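Long-range contacts in citrate synthase (Pyrobaculum aerophilum, PDB 2IBP), which probably catalyses the condensation of oxaloacetate, acetyl-CoA and water to citrate and free CoA, a step of the tricarboxylic acid cycle: residues Y90-H94 against T160-Y164; V174-R178 against L188-F192; V273-T277 against V330-F336; A323-E327 against F347-I351. All blocks are in the same frame, centred on the assembly; numbering follows the deposited sequence. Where two conformers were deposited one is given.

Overall arrangement
The contacts form two groups along the chain. Interactions 1 and 2 touch, with centres 9 Å apart. One link, in one conformer of Arg176, is a salt bridge from Glu92 OE1 to Arg176 NH1 at 2.9 Å. Tyr164 OH also lies 3.3 Å from Pro177 CD. Interactions 3 and 4 form the second group, with centres 15 Å apart. Both use helix 319-332, and Val273 CG2 lies 3.8 Å from Ile326 O. The groups are well separated: interactions 1 and 3 have centres 44 Å apart, on opposite sides of the chain's centre. Interaction 4 is nearest the predicted active site, with the side chain of Phe347 about 6 Å from that of Asp346.

Interaction 1 (Y90-H94 against T160-Y164); sequences YRELH and TIVAY
This is a buried polar and apolar contact, in which Arg91, Glu92 and Leu93 of the loop between helices 77-90 and 95-103 meet Thr160, Ile161 and Tyr164 on the long helix 141-169. Two hydroxyls of the helix reach the loop. Thr160 OG1 donates to Arg91 O at 2.7 Å, tilted 35° from the carbonyl plane. Tyr164 OH donates to Glu92 OE2 at 2.6 Å, on the syn side of the carboxylate. The same oxygen accepts Leu93 N at 2.8 Å through its anti lone pair, which ties the carboxylate back to its own loop. Glu92 can do this because its chain bends at chi2 (57°). The carboxylate then lies at the edge of the Tyr164 ring, with the two planes 50° apart. In one conformer of Arg176, the other carboxylate oxygen, OE1, forms a salt bridge with Arg176 NH1. Leu93 packs on the helix. Its CD1 lies 3.7 Å from Ile161 CG1 and 3.8 Å from Tyr164 CD2, and its CG packs on Thr160 CG2. Val98 and Ile101 of helix 95-103 also touch Leu93. Such a loop between two helices, packed and hydrogen-bonded against a long helix, fits the largely helical citrate synthase fold.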
loop_
_atom_site.group_PDB
_atom_site.type_symbol
_atom_site.label_atom_id
_atom_site.label_comp_id
_atom_site.label_asym_id
_atom_site.label_seq_id
_atom_site.Cartn_x
_atom_site.Cartn_y
_atom_site.Cartn_z
ATOM N N TYR A 90 -24.308 -6.742 -3.483
ATOM C CA TYR A 90 -23.146 -6.066 -2.921
ATOM C C TYR A 90 -22.832 -4.709 -3.512
ATOM O O TYR A 90 -22.030 -3.973 -2.944
ATOM C CB TYR A 90 -21.891 -6.914 -3.090
ATOM C CG TYR A 90 -21.939 -8.266 -2.448
ATOM C CD1 TYR A 90 -22.574 -8.456 -1.234
ATOM C CD2 TYR A 90 -21.192 -9.302 -2.967
ATOM C CE1 TYR A 90 -22.582 -9.708 -0.640
ATOM C CE2 TYR A 90 -21.159 -10.531 -2.370
ATOM C CZ TYR A 90 -21.847 -10.728 -1.208
ATOM O OH TYR A 90 -21.822 -11.975 -0.639
ATOM N N ARG A 91 -23.437 -4.359 -4.640
ATOM C CA ARG A 91 -23.094 -3.097 -5.301
ATOM C C ARG A 91 -23.246 -1.864 -4.437
ATOM O O ARG A 91 -22.451 -0.927 -4.548
ATOM C CB ARG A 91 -23.932 -2.894 -6.558
ATOM C CG ARG A 91 -23.652 -3.872 -7.632
ATOM C CD ARG A 91 -24.606 -3.639 -8.770
ATOM N NE ARG A 91 -24.376 -4.573 -9.857
ATOM C CZ ARG A 91 -25.176 -4.700 -10.912
ATOM N NH1 ARG A 91 -26.307 -4.016 -10.974
ATOM N NH2 ARG A 91 -24.872 -5.551 -11.866
ATOM N N GLU A 92 -24.293 -1.801 -3.631
ATOM C CA GLU A 92 -24.561 -0.601 -2.847
ATOM C C GLU A 92 -23.532 -0.441 -1.740
ATOM O O GLU A 92 -23.019 -1.433 -1.217
ATOM C CB GLU A 92 -25.966 -0.630 -2.259
ATOM C CG GLU A 92 -26.383 0.634 -1.527
ATOM C CD GLU A 92 -26.315 1.900 -2.369
ATOM O OE1 GLU A 92 -27.374 2.340 -2.864
ATOM O OE2 GLU A 92 -25.207 2.433 -2.581
ATOM N N LEU A 93 -23.202 0.810 -1.444
ATOM C CA LEU A 93 -22.218 1.114 -0.438
ATOM C C LEU A 93 -22.891 1.438 0.882
ATOM O O LEU A 93 -24.052 1.861 0.936
ATOM C CB LEU A 93 -21.368 2.309 -0.889
ATOM C CG LEU A 93 -20.689 2.141 -2.239
ATOM C CD1 LEU A 93 -20.010 3.467 -2.667
ATOM C CD2 LEU A 93 -19.709 0.967 -2.213
ATOM N N HIS A 94 -22.116 1.281 1.952
ATOM C CA HIS A 94 -22.540 1.630 3.301
ATOM C C HIS A 94 -22.698 3.152 3.370
ATOM O O HIS A 94 -21.922 3.898 2.747
ATOM C CB HIS A 94 -21.459 1.187 4.289
ATOM C CG HIS A 94 -21.859 1.309 5.728
ATOM N ND1 HIS A 94 -21.864 2.511 6.404
ATOM C CD2 HIS A 94 -22.226 0.367 6.632
ATOM C CE1 HIS A 94 -22.257 2.309 7.651
ATOM N NE2 HIS A 94 -22.485 1.016 7.816
ATOM N N THR A 160 -19.460 1.420 -8.083
ATOM C CA THR A 160 -20.348 2.296 -7.332
ATOM C C THR A 160 -19.551 3.463 -6.750
ATOM O O THR A 160 -19.987 4.614 -6.767
ATOM C CB THR A 160 -21.079 1.514 -6.233
ATOM O OG1 THR A 160 -21.569 0.287 -6.784
ATOM C CG2 THR A 160 -22.237 2.327 -5.671
ATOM N N ILE A 161 -18.394 3.139 -6.197
ATOM C CA ILE A 161 -17.525 4.154 -5.623
ATOM C C ILE A 161 -17.154 5.179 -6.700
ATOM O O ILE A 161 -17.293 6.392 -6.500
ATOM C CB ILE A 161 -16.257 3.529 -5.041
ATOM C CG1 ILE A 161 -16.597 2.644 -3.840
ATOM C CG2 ILE A 161 -15.279 4.635 -4.602
ATOM C CD1 ILE A 161 -15.403 1.928 -3.263
ATOM N N VAL A 162 -16.697 4.693 -7.839
ATOM C CA VAL A 162 -16.311 5.554 -8.949
ATOM C C VAL A 162 -17.459 6.446 -9.401
ATOM O O VAL A 162 -17.309 7.666 -9.532
ATOM C CB VAL A 162 -15.753 4.717 -10.107
ATOM C CG1 VAL A 162 -15.471 5.595 -11.340
ATOM C CG2 VAL A 162 -14.503 3.940 -9.659
ATOM N N ALA A 163 -18.604 5.829 -9.689
ATOM C CA ALA A 163 -19.768 6.557 -10.176
ATOM C C ALA A 163 -20.289 7.581 -9.169
ATOM O O ALA A 163 -20.617 8.714 -9.544
ATOM C CB ALA A 163 -20.881 5.587 -10.566
ATOM N N TYR A 164 -20.334 7.217 -7.879
ATOM C CA TYR A 164 -20.826 8.144 -6.866
ATOM C C TYR A 164 -19.912 9.355 -6.776
ATOM O O TYR A 164 -20.368 10.481 -6.705
ATOM C CB TYR A 164 -20.895 7.475 -5.505
ATOM C CG TYR A 164 -22.106 6.600 -5.269
ATOM C CD1 TYR A 164 -22.893 6.161 -6.320
ATOM C CD2 TYR A 164 -22.390 6.111 -3.995
ATOM C CE1 TYR A 164 -24.009 5.354 -6.100
ATOM C CE2 TYR A 164 -23.479 5.273 -3.774
ATOM C CZ TYR A 164 -24.275 4.889 -4.839
ATOM O OH TYR A 164 -25.347 4.028 -4.650
#

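Interaction 2 (V174-R178 against L188-F192); sequences VVRPR and LYMMF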
loop_
_atom_site.group_PDB
_atom_site.type_symbol
_atom_site.label_atom_id
_atom_site.label_comp_id
_atom_site.label_asym_id
_atom_site.label_seq_id
_atom_site.Cartn_x
_atom_site.Cartn_y
_atom_site.Cartn_z
ATOM N N VAL A 174 -26.499 11.131 -6.392
ATOM C CA VAL A 174 -26.020 9.837 -6.818
ATOM C C VAL A 174 -27.155 9.102 -7.514
ATOM O O VAL A 174 -28.343 9.409 -7.324
ATOM C CB VAL A 174 -25.462 8.942 -5.679
ATOM C CG1 VAL A 174 -24.284 9.630 -4.971
ATOM C CG2 VAL A 174 -26.552 8.563 -4.698
ATOM N N VAL A 175 -26.750 8.205 -8.391
ATOM C CA VAL A 175 -27.655 7.278 -9.057
ATOM C C VAL A 175 -27.300 5.923 -8.490
ATOM O O VAL A 175 -26.233 5.354 -8.752
ATOM C CB VAL A 175 -27.549 7.326 -10.575
ATOM C CG1 VAL A 175 -28.426 6.257 -11.210
ATOM C CG2 VAL A 175 -27.956 8.718 -11.093
ATOM N N ARG A 176 -28.220 5.384 -7.712
ATOM C CA ARG A 176 -27.948 4.124 -7.057
ATOM C C ARG A 176 -28.022 2.953 -8.020
ATOM O O ARG A 176 -28.606 3.065 -9.101
ATOM C CB ARG A 176 -28.826 3.950 -5.822
ATOM C CG ARG A 176 -28.532 5.027 -4.784
ATOM C CD ARG A 176 -29.278 4.850 -3.483
ATOM N NE ARG A 176 -28.985 5.960 -2.580
ATOM C CZ ARG A 176 -27.931 6.020 -1.768
ATOM N NH1 ARG A 176 -27.059 5.021 -1.717
ATOM N NH2 ARG A 176 -27.753 7.082 -0.992
ATOM N N PRO A 177 -27.363 1.842 -7.660
ATOM C CA PRO A 177 -27.298 0.712 -8.571
ATOM C C PRO A 177 -28.636 0.108 -8.933
ATOM O O PRO A 177 -29.498 -0.065 -8.063
ATOM C CB PRO A 177 -26.468 -0.327 -7.814
ATOM C CG PRO A 177 -25.788 0.411 -6.722
ATOM C CD PRO A 177 -26.633 1.586 -6.396
ATOM N N ARG A 178 -28.803 -0.168 -10.219
ATOM C CA ARG A 178 -29.992 -0.858 -10.713
ATOM C C ARG A 178 -29.753 -2.356 -10.766
ATOM O O ARG A 178 -28.897 -2.885 -11.492
ATOM C CB ARG A 178 -30.428 -0.331 -12.075
ATOM C CG ARG A 178 -31.480 0.750 -11.993
ATOM C CD ARG A 178 -31.837 1.259 -13.349
ATOM N NE ARG A 178 -32.405 0.219 -14.198
ATOM C CZ ARG A 178 -32.735 0.419 -15.470
ATOM N NH1 ARG A 178 -32.524 1.601 -16.042
ATOM N NH2 ARG A 178 -33.236 -0.571 -16.183
ATOM N N LEU A 188 -22.393 2.503 -16.251
ATOM C CA LEU A 188 -22.731 3.640 -17.111
ATOM C C LEU A 188 -24.023 4.311 -16.670
ATOM O O LEU A 188 -24.167 5.526 -16.736
ATOM C CB LEU A 188 -22.803 3.229 -18.577
ATOM C CG LEU A 188 -21.473 2.826 -19.208
ATOM C CD1 LEU A 188 -21.687 2.378 -20.650
ATOM C CD2 LEU A 188 -20.440 3.960 -19.111
ATOM N N TYR A 189 -24.989 3.507 -16.236
ATOM C CA TYR A 189 -26.228 4.049 -15.692
ATOM C C TYR A 189 -25.947 4.911 -14.440
ATOM O O TYR A 189 -26.470 6.015 -14.301
ATOM C CB TYR A 189 -27.181 2.891 -15.363
ATOM C CG TYR A 189 -28.339 3.297 -14.504
ATOM C CD1 TYR A 189 -29.369 4.074 -15.000
ATOM C CD2 TYR A 189 -28.379 2.929 -13.168
ATOM C CE1 TYR A 189 -30.397 4.482 -14.189
ATOM C CE2 TYR A 189 -29.403 3.325 -12.349
ATOM C CZ TYR A 189 -30.416 4.101 -12.860
ATOM O OH TYR A 189 -31.433 4.485 -12.028
ATOM N N MET A 190 -25.085 4.424 -13.549
ATOM C CA MET A 190 -24.760 5.177 -12.347
ATOM C C MET A 190 -23.961 6.444 -12.647
ATOM O O MET A 190 -24.076 7.437 -11.938
ATOM C CB MET A 190 -24.002 4.297 -11.361
ATOM C CG MET A 190 -24.820 3.159 -10.788
ATOM S SD MET A 190 -23.962 2.378 -9.414
ATOM C CE MET A 190 -22.493 1.840 -10.269
ATOM N N MET A 191 -23.165 6.409 -13.713
ATOM C CA MET A 191 -22.386 7.579 -14.095
ATOM C C MET A 191 -23.286 8.653 -14.663
ATOM O O MET A 191 -23.224 9.802 -14.242
ATOM C CB MET A 191 -21.354 7.233 -15.160
ATOM C CG MET A 191 -20.178 6.429 -14.661
ATOM S SD MET A 191 -19.029 7.458 -13.715
ATOM C CE MET A 191 -18.320 8.466 -15.033
ATOM N N PHE A 192 -24.153 8.267 -15.594
ATOM C CA PHE A 192 -24.899 9.252 -16.356
ATOM C C PHE A 192 -26.412 9.329 -16.143
ATOM O O PHE A 192 -27.045 10.257 -16.639
ATOM C CB PHE A 192 -24.567 9.091 -17.821
ATOM C CG PHE A 192 -23.094 9.130 -18.103
ATOM C CD1 PHE A 192 -22.336 10.240 -17.768
ATOM C CD2 PHE A 192 -22.460 8.059 -18.693
ATOM C CE1 PHE A 192 -20.978 10.267 -18.026
ATOM C CE2 PHE A 192 -21.109 8.100 -18.989
ATOM C CZ PHE A 192 -20.365 9.207 -18.641
HETATM O O HOH W 1 -24.201 7.237 -9.164
HETATM O O HOH W 2 -31.125 3.779 -9.415
#
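Arg176 O accepts a hydrogen bond from a water at 2.6 Å, and this water also bonds Tyr189 OH at 2.7 Å. It lies in the plane of the Tyr189 ring, at the edge, and so links the loop before helix 183-192 to a side chain of that helix. A second water bridges the backbones, accepting from Val175 N and donating to Met190 O, each at 2.8 Å. The phenol ring is touched on opposite faces. Val175 CG1 sits over one face, 3.7 Å from the centroid of the Tyr189 ring. Arg178 CD sits over the other, 3.5 Å from the same centroid. Both are CH-pi contacts, and both side chains cross the ring at about a right angle. The ring reaches the loop because CG of Tyr189 stands anti to the backbone N (chi1 166°). The guanidinium of Arg178 is turned 80° from the ring plane and is at most weakly attracted to it; its salt bridge goes to Asp180. Met190 crosses Pro177 at a slant, with Met190 CG 3.3 Å from Val175 O and SD 3.8 Å from Pro177 CG. A leucine in place of Tyr189 would probably leave the water on Arg176 O without its hydroxyl partner, and Val175 and Arg178 without the flat ring they share. The polar chemistry between 174-178 and 188-192 is thus water-mediated, with CH-pi contact at the Tyr189 ring and plain packing at Met190; a direct hydrogen bond to the same helix comes earlier along it, from Arg178 N to Asn186 OD1.

Interaction 3 (V273-T277 against V330-F336); sequences VEAAT and VLSHPYF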
loop_
_atom_site.group_PDB
_atom_site.type_symbol
_atom_site.label_atom_id
_atom_site.label_comp_id
_atom_site.label_asym_id
_atom_site.label_seq_id
_atom_site.Cartn_x
_atom_site.Cartn_y
_atom_site.Cartn_z
ATOM N N VAL A 273 5.579 9.195 -36.929
ATOM C CA VAL A 273 6.194 7.888 -36.755
ATOM C C VAL A 273 7.665 7.895 -37.186
ATOM O O VAL A 273 8.508 7.270 -36.547
ATOM C CB VAL A 273 5.399 6.794 -37.472
ATOM C CG1 VAL A 273 6.182 5.475 -37.484
ATOM C CG2 VAL A 273 4.011 6.643 -36.814
ATOM N N GLU A 274 7.983 8.607 -38.261
ATOM C CA GLU A 274 9.378 8.742 -38.679
ATOM C C GLU A 274 10.202 9.434 -37.593
ATOM O O GLU A 274 11.329 9.023 -37.311
ATOM C CB GLU A 274 9.466 9.512 -40.001
ATOM C CG GLU A 274 10.875 9.977 -40.366
ATOM C CD GLU A 274 10.969 10.545 -41.780
ATOM O OE1 GLU A 274 10.397 9.933 -42.715
ATOM O OE2 GLU A 274 11.661 11.572 -41.961
ATOM N N ALA A 275 9.647 10.488 -36.994
ATOM C CA ALA A 275 10.330 11.233 -35.945
ATOM C C ALA A 275 10.611 10.349 -34.734
ATOM O O ALA A 275 11.601 10.545 -34.036
ATOM C CB ALA A 275 9.503 12.430 -35.515
ATOM N N ALA A 276 9.726 9.385 -34.486
ATOM C CA ALA A 276 9.869 8.488 -33.340
ATOM C C ALA A 276 11.012 7.491 -33.516
ATOM O O ALA A 276 11.437 6.860 -32.546
ATOM C CB ALA A 276 8.551 7.750 -33.084
ATOM N N THR A 277 11.501 7.333 -34.744
ATOM C CA THR A 277 12.613 6.420 -35.007
ATOM C C THR A 277 13.980 7.089 -34.802
ATOM O O THR A 277 15.014 6.500 -35.127
ATOM C CB THR A 277 12.547 5.846 -36.431
ATOM O OG1 THR A 277 12.811 6.879 -37.388
ATOM C CG2 THR A 277 11.180 5.230 -36.696
ATOM N N VAL A 330 3.194 2.726 -37.972
ATOM C CA VAL A 330 4.010 1.949 -37.042
ATOM C C VAL A 330 4.187 0.506 -37.538
ATOM O O VAL A 330 5.294 -0.038 -37.510
ATOM C CB VAL A 330 3.402 1.929 -35.626
ATOM C CG1 VAL A 330 3.993 0.774 -34.801
ATOM C CG2 VAL A 330 3.577 3.271 -34.948
ATOM N N LEU A 331 3.106 -0.088 -38.030
ATOM C CA LEU A 331 3.142 -1.481 -38.481
ATOM C C LEU A 331 3.889 -1.691 -39.803
ATOM O O LEU A 331 4.360 -2.798 -40.084
ATOM C CB LEU A 331 1.719 -2.036 -38.599
ATOM C CG LEU A 331 0.912 -2.122 -37.299
ATOM C CD1 LEU A 331 -0.496 -2.630 -37.588
ATOM C CD2 LEU A 331 1.610 -3.027 -36.295
ATOM N N SER A 332 3.999 -0.639 -40.609
ATOM C CA SER A 332 4.662 -0.730 -41.914
ATOM C C SER A 332 6.105 -0.235 -41.891
ATOM O O SER A 332 6.837 -0.403 -42.864
ATOM C CB SER A 332 3.881 0.071 -42.956
ATOM O OG SER A 332 3.894 1.461 -42.655
ATOM N N HIS A 333 6.507 0.397 -40.795
ATOM C CA HIS A 333 7.853 0.943 -40.678
ATOM C C HIS A 333 8.751 -0.174 -40.154
ATOM O O HIS A 333 8.561 -0.636 -39.030
ATOM C CB HIS A 333 7.858 2.114 -39.700
ATOM C CG HIS A 333 9.029 3.035 -39.857
ATOM N ND1 HIS A 333 8.888 4.354 -40.234
ATOM C CD2 HIS A 333 10.360 2.816 -39.744
ATOM C CE1 HIS A 333 10.081 4.918 -40.303
ATOM N NE2 HIS A 333 10.992 4.004 -40.017
ATOM N N PRO A 334 9.785 -0.548 -40.926
ATOM C CA PRO A 334 10.663 -1.665 -40.555
ATOM C C PRO A 334 11.260 -1.508 -39.161
ATOM O O PRO A 334 11.365 -2.480 -38.410
ATOM C CB PRO A 334 11.768 -1.618 -41.622
ATOM C CG PRO A 334 11.719 -0.224 -42.180
ATOM C CD PRO A 334 10.278 0.167 -42.120
ATOM N N TYR A 335 11.640 -0.281 -38.831
ATOM C CA TYR A 335 12.220 0.044 -37.538
ATOM C C TYR A 335 11.451 -0.561 -36.372
ATOM O O TYR A 335 12.026 -1.218 -35.513
ATOM C CB TYR A 335 12.230 1.551 -37.358
ATOM C CG TYR A 335 12.767 2.017 -36.038
ATOM C CD1 TYR A 335 11.914 2.277 -34.972
ATOM C CD2 TYR A 335 14.130 2.238 -35.856
ATOM C CE1 TYR A 335 12.397 2.729 -33.756
ATOM C CE2 TYR A 335 14.624 2.697 -34.641
ATOM C CZ TYR A 335 13.753 2.944 -33.597
ATOM O OH TYR A 335 14.223 3.390 -32.383
ATOM N N PHE A 336 10.148 -0.312 -36.335
ATOM C CA PHE A 336 9.320 -0.794 -35.232
ATOM C C PHE A 336 9.201 -2.306 -35.233
ATOM O O PHE A 336 9.291 -2.939 -34.182
ATOM C CB PHE A 336 7.947 -0.117 -35.265
ATOM C CG PHE A 336 8.008 1.364 -35.036
ATOM C CD1 PHE A 336 8.236 2.231 -36.093
ATOM C CD2 PHE A 336 7.926 1.888 -33.762
ATOM C CE1 PHE A 336 8.325 3.590 -35.880
ATOM C CE2 PHE A 336 8.010 3.251 -33.545
ATOM C CZ PHE A 336 8.226 4.100 -34.606
#
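The end of helix 269-276 and the residue after it run beside the junction of helices 319-332 and 334-338, with CA atoms 6.3 Å apart at Val273 and Val330 and 6.9 Å apart at Thr277 and Tyr335. Thr277 touches three rings. Its CG2 lies over one face of His333, 3.9 Å from the ring centroid. Its CB stands almost squarely over the face of Tyr335, 3.8 Å from that centroid and 9° off the normal. The same CG2 meets Phe336 obliquely, 3.4 Å from Phe336 CE1. The methyl can point at the rings because OG1 takes the place between the backbone N and the carbonyl carbon (chi1 69°). There OG1 donates to Glu274 O at 2.6 Å, in the carbonyl plane, and fixes the rotation of the side chain. Val273 fills the deeper side. Its CG1 is 3.3 Å from Phe336 CE1, and its CG2 is 3.9 Å from Val330 CG2. Ala276 CB meets the edge of Phe336. Leu284 packs against Ala276, Val330 and Phe336 from a loop. His333 is at once the first residue past one helix and the N-cap of the next. The end of one helix thus packs on the junction of two others, in keeping with the mainly helical citrate synthase fold.

Interaction 4 (A323-E327 against F347-I351); sequences ASAIE and FWSGI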
loop_
_atom_site.group_PDB
_atom_site.type_symbol
_atom_site.label_atom_id
_atom_site.label_comp_id
_atom_site.label_asym_id
_atom_site.label_seq_id
_atom_site.Cartn_x
_atom_site.Cartn_y
_atom_site.Cartn_z
ATOM N N ALA A 323 -5.447 7.784 -34.620
ATOM C CA ALA A 323 -4.830 6.589 -34.073
ATOM C C ALA A 323 -4.610 5.522 -35.143
ATOM O O ALA A 323 -3.546 4.906 -35.223
ATOM C CB ALA A 323 -5.659 6.032 -32.933
ATOM N N SER A 324 -5.602 5.308 -36.006
ATOM C CA SER A 324 -5.474 4.328 -37.087
ATOM C C SER A 324 -4.338 4.656 -38.070
ATOM O O SER A 324 -3.576 3.778 -38.473
ATOM C CB SER A 324 -6.786 4.216 -37.859
ATOM O OG SER A 324 -7.782 3.617 -37.056
ATOM N N ALA A 325 -4.217 5.930 -38.416
ATOM C CA ALA A 325 -3.168 6.382 -39.329
ATOM C C ALA A 325 -1.790 6.123 -38.736
ATOM O O ALA A 325 -0.889 5.629 -39.409
ATOM C CB ALA A 325 -3.355 7.856 -39.640
ATOM N N ILE A 326 -1.648 6.449 -37.459
ATOM C CA ILE A 326 -0.407 6.236 -36.757
ATOM C C ILE A 326 -0.110 4.753 -36.657
ATOM O O ILE A 326 1.008 4.310 -36.917
ATOM C CB ILE A 326 -0.467 6.871 -35.375
ATOM C CG1 ILE A 326 -0.495 8.401 -35.519
ATOM C CG2 ILE A 326 0.728 6.427 -34.505
ATOM C CD1 ILE A 326 -0.718 9.133 -34.233
ATOM N N GLU A 327 -1.124 3.974 -36.295
ATOM C CA GLU A 327 -0.947 2.535 -36.190
ATOM C C GLU A 327 -0.433 1.932 -37.496
ATOM O O GLU A 327 0.509 1.150 -37.493
ATOM C CB GLU A 327 -2.265 1.849 -35.810
ATOM C CG GLU A 327 -2.083 0.376 -35.541
ATOM C CD GLU A 327 -3.207 -0.466 -36.087
ATOM O OE1 GLU A 327 -3.734 -0.136 -37.170
ATOM O OE2 GLU A 327 -3.482 -1.527 -35.498
ATOM N N PHE A 347 -2.840 2.485 -26.484
ATOM C CA PHE A 347 -2.871 3.191 -27.756
ATOM C C PHE A 347 -4.303 3.481 -28.184
ATOM O O PHE A 347 -4.565 4.495 -28.856
ATOM C CB PHE A 347 -2.167 2.334 -28.805
ATOM C CG PHE A 347 -1.983 3.002 -30.134
ATOM C CD1 PHE A 347 -0.805 3.659 -30.433
ATOM C CD2 PHE A 347 -2.951 2.905 -31.113
ATOM C CE1 PHE A 347 -0.624 4.233 -31.662
ATOM C CE2 PHE A 347 -2.769 3.490 -32.333
ATOM C CZ PHE A 347 -1.599 4.145 -32.607
ATOM N N TRP A 348 -5.230 2.626 -27.758
ATOM C CA TRP A 348 -6.605 2.690 -28.198
ATOM C C TRP A 348 -7.646 2.958 -27.132
ATOM O O TRP A 348 -8.670 3.550 -27.424
ATOM C CB TRP A 348 -7.023 1.333 -28.795
ATOM C CG TRP A 348 -6.312 0.940 -30.018
ATOM C CD1 TRP A 348 -5.312 0.036 -30.129
ATOM C CD2 TRP A 348 -6.500 1.501 -31.324
ATOM N NE1 TRP A 348 -4.889 -0.044 -31.433
ATOM C CE2 TRP A 348 -5.594 0.854 -32.187
ATOM C CE3 TRP A 348 -7.371 2.457 -31.851
ATOM C CZ2 TRP A 348 -5.523 1.144 -33.548
ATOM C CZ3 TRP A 348 -7.289 2.752 -33.195
ATOM C CH2 TRP A 348 -6.369 2.093 -34.025
ATOM N N SER A 349 -7.404 2.473 -25.908
ATOM C CA SER A 349 -8.462 2.405 -24.900
ATOM C C SER A 349 -9.088 3.680 -24.362
ATOM O O SER A 349 -10.198 3.627 -23.847
ATOM C CB SER A 349 -8.020 1.541 -23.730
ATOM O OG SER A 349 -7.070 2.223 -22.959
ATOM N N GLY A 350 -8.428 4.826 -24.527
ATOM C CA GLY A 350 -8.993 6.088 -24.069
ATOM C C GLY A 350 -9.986 6.703 -25.030
ATOM O O GLY A 350 -10.784 7.559 -24.650
ATOM N N ILE A 351 -9.996 6.214 -26.265
ATOM C CA ILE A 351 -10.840 6.805 -27.305
ATOM C C ILE A 351 -12.331 6.657 -27.025
ATOM O O ILE A 351 -13.076 7.642 -26.965
ATOM C CB ILE A 351 -10.480 6.243 -28.676
ATOM C CG1 ILE A 351 -9.029 6.630 -29.035
ATOM C CG2 ILE A 351 -11.490 6.732 -29.724
ATOM C CD1 ILE A 351 -8.505 5.991 -30.303
#
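The contact belongs to the segment leading from the predicted active-site residue Asp346 into helix 349-356, where Phe347 and Trp348 pack against Ala323, Ser324, Ile326 and Glu327 of helix 319-332. Phe347 inserts its ring edge-on. Its CE2 and CZ approach Ala323 O, which lies in the ring plane, with CE2 at 3.3 Å. That carbonyl already accepts Glu327 N at 2.8 Å within its own helix. Ile326 CG2 meets the same edge, 3.8 Å from Phe347 CZ. The ring reaches the helix because its CG is anti to the backbone N (chi1 -173°). Trp348 lies beside it, with Phe347 CD2 over one face of the indole. At the indole edge, Trp348 CH2 is 3.7 Å from Ser324 OG, and CZ2 is 3.8 Å from Glu327 CD. Ser324 OG itself bonds Phe320 O. Ala323 CB comes in obliquely, 3.7 Å from Trp348 CZ3. The Glu327 carboxylate stands at about 90° to the indole plane. Beyond the segments, Tyr295 OH bonds both Glu327 OE2 and Trp348 NE1, and Lys303 forms a salt bridge with Glu327. Ile351 CD1 adds an apolar touch to Ala323 CB. An alanine in place of Trp348 would probably open a gap beside Ala323 and Ser324 and leave Tyr295 OH without its indole N-H partner. Across the segments contact is largely van der Waals, with polar atoms at the ring edges. The buried polar ends of Glu327 and Trp348 are satisfied outside, and Glu327 lies about 7 Å, side chain to side chain, from Glu304, a magnesium ligand in a crystal structure of this protein.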